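PDB 4AOR: trypsin inhibitor 3 from Spinacia oleracea, which inhibits trypsin, as a small disulfide-knotted member of the Mirabilis serine proteinase inhibitor family. Local coordinates for residues Cys25-His28 / Ile33-Cys36. Numbering follows the deposited sequence.
Sequences CVPH and IFVC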
ATOM      1  N   CYS D  25       5.899   9.968  16.122  1.00 14.66           N
ATOM      2  CA  CYS D  25       5.674   9.295  14.852  1.00 15.20           C
ATOM      3  C   CYS D  25       4.332   9.791  14.350  1.00 11.08           C
ATOM      4  O   CYS D  25       3.302   9.541  14.982  1.00 15.67           O
ATOM      5  CB  CYS D  25       5.640   7.787  15.083  1.00 10.67           C
ATOM      6  SG  CYS D  25       5.301   6.793  13.589  1.00 14.70           S
ATOM      7  N   VAL D  26       4.339  10.478  13.217  1.00  9.68           N
ATOM      8  CA  VAL D  26       3.162  11.230  12.776  1.00 13.94           C
ATOM      9  C   VAL D  26       2.771  10.879  11.359  1.00 11.37           C
ATOM     10  O   VAL D  26       3.605  10.426  10.586  1.00 10.54           O
ATOM     11  CB  VAL D  26       3.444  12.727  12.833  1.00 11.76           C
ATOM     12  CG1 VAL D  26       3.652  13.165  14.280  1.00 12.65           C
ATOM     13  CG2 VAL D  26       4.666  13.078  11.991  1.00 13.55           C
ATOM     14  N   PRO D  27       1.498  11.072  11.006  1.00 12.85           N
ATOM     15  CA  PRO D  27       1.160  10.796   9.602  1.00 11.11           C
ATOM     16  C   PRO D  27       1.851  11.781   8.685  1.00 12.37           C
ATOM     17  O   PRO D  27       1.903  12.995   8.967  1.00 14.87           O
ATOM     18  CB  PRO D  27      -0.360  11.017   9.546  1.00 15.56           C
ATOM     19  CG  PRO D  27      -0.823  10.912  10.968  1.00 18.87           C
ATOM     20  CD  PRO D  27       0.318  11.346  11.836  1.00 15.04           C
ATOM     21  N   HIS D  28       2.432  11.265   7.607  1.00  8.57           N
ATOM     22  CA  HIS D  28       2.950  12.109   6.553  1.00 10.81           C
ATOM     23  C   HIS D  28       1.784  12.857   5.914  1.00 15.30           C
ATOM     24  O   HIS D  28       0.668  12.314   5.807  1.00 10.51           O
ATOM     25  CB  HIS D  28       3.716  11.278   5.521  1.00 10.72           C
ATOM     26  CG  HIS D  28       4.596  12.090   4.628  1.00 11.59           C
ATOM     27  ND1 HIS D  28       4.146  12.688   3.463  1.00 12.52           N
ATOM     28  CD2 HIS D  28       5.914  12.401   4.724  1.00 13.29           C
ATOM     29  CE1 HIS D  28       5.146  13.330   2.888  1.00 17.16           C
ATOM     30  NE2 HIS D  28       6.229  13.181   3.636  1.00 15.48           N
ATOM     31  N   ILE D  33       2.079   6.928   4.653  1.00  9.00           N
ATOM     32  CA  ILE D  33       2.832   6.256   5.693  1.00  7.13           C
ATOM     33  C   ILE D  33       2.911   7.200   6.880  1.00 10.34           C
ATOM     34  O   ILE D  33       2.606   8.379   6.747  1.00  8.77           O
ATOM     35  CB  ILE D  33       4.298   6.017   5.266  1.00  9.58           C
ATOM     36  CG1 ILE D  33       4.900   7.274   4.661  1.00  8.96           C
ATOM     37  CG2 ILE D  33       4.417   4.843   4.299  1.00 12.73           C
ATOM     38  CD1 ILE D  33       6.400   7.198   4.588  1.00 12.11           C
ATOM     39  N   PHE D  34       3.348   6.672   8.014  1.00  8.00           N
ATOM     40  CA  PHE D  34       3.765   7.485   9.146  1.00  8.55           C
ATOM     41  C   PHE D  34       5.285   7.727   9.039  1.00  9.05           C
ATOM     42  O   PHE D  34       6.022   6.904   8.479  1.00 10.41           O
ATOM     43  CB  PHE D  34       3.474   6.757  10.453  1.00  7.71           C
ATOM     44  CG  PHE D  34       2.033   6.807  10.879  1.00 10.00           C
ATOM     45  CD1 PHE D  34       1.073   6.059  10.200  1.00 11.30           C
ATOM     46  CD2 PHE D  34       1.644   7.572  11.968  1.00 12.56           C
ATOM     47  CE1 PHE D  34      -0.270   6.094  10.600  1.00 15.78           C
ATOM     48  CE2 PHE D  34       0.295   7.609  12.368  1.00 15.38           C
ATOM     49  CZ  PHE D  34      -0.651   6.865  11.673  1.00 14.59           C
ATOM     50  N   VAL D  35       5.734   8.884   9.530  1.00  9.39           N
ATOM     51  CA  VAL D  35       7.168   9.205   9.562  1.00 10.53           C
ATOM     52  C   VAL D  35       7.537   9.809  10.895  1.00  8.28           C
ATOM     53  O   VAL D  35       6.667  10.329  11.610  1.00  9.20           O
ATOM     54  CB  VAL D  35       7.598  10.202   8.470  1.00  8.30           C
ATOM     55  CG1 VAL D  35       7.604   9.535   7.094  1.00 10.79           C
ATOM     56  CG2 VAL D  35       6.712  11.477   8.505  1.00 10.87           C
ATOM     57  N   CYS D  36       8.824   9.751  11.221  1.00  8.96           N
ATOM     58  CA  CYS D  36       9.305  10.388  12.444  1.00 10.60           C
ATOM     59  C   CYS D  36       9.373  11.885  12.243  1.00 11.57           C
ATOM     60  O   CYS D  36       9.934  12.378  11.265  1.00 13.66           O
ATOM     61  CB  CYS D  36      10.699   9.847  12.823  1.00 10.09           C
ATOM     62  SG  CYS D  36      10.686   8.108  13.309  1.00 11.89           S
TER
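V26 O takes the amide N-H of V35 at 2.8 Å (N to O), and the CA of F34 also comes up to this oxygen, at 3.3 Å. In return V26 N donates almost straight (175°) to V35 O, which completes an antiparallel hydrogen-bonded pair. P27 faces F34 in a non-hydrogen-bonded pair, and the next bond joins H28 N to I33 O, 3.0 Å. The F34 and P27 side chains lie side by side, pointing the same way: P27 CA sits over one face of the ring, toward its rim, and P27 CG is 3.8 Å from F34 CE2. C25 SG, anti to its own N (chi1 178°), reaches back to F34 CB at 3.6 Å and meets the ring obliquely. On the face that carries V26 and V35, V35 CG2 meets the imidazole edge of H28 at CD2, 4.0 Å, while H28 ND1 accepts from the backbone N-H groups of I30 and L31 and so ties the ring to the intervening loop. That loop leads to the R32-I33 bond, the probable trypsin-reactive bond, just before strand 34-36. Strand 34-36 is central, with 25-27 along one edge and 10-11 along the other, and disulfides C25-C11 and C36-C20 fasten the hairpin into the knottin core.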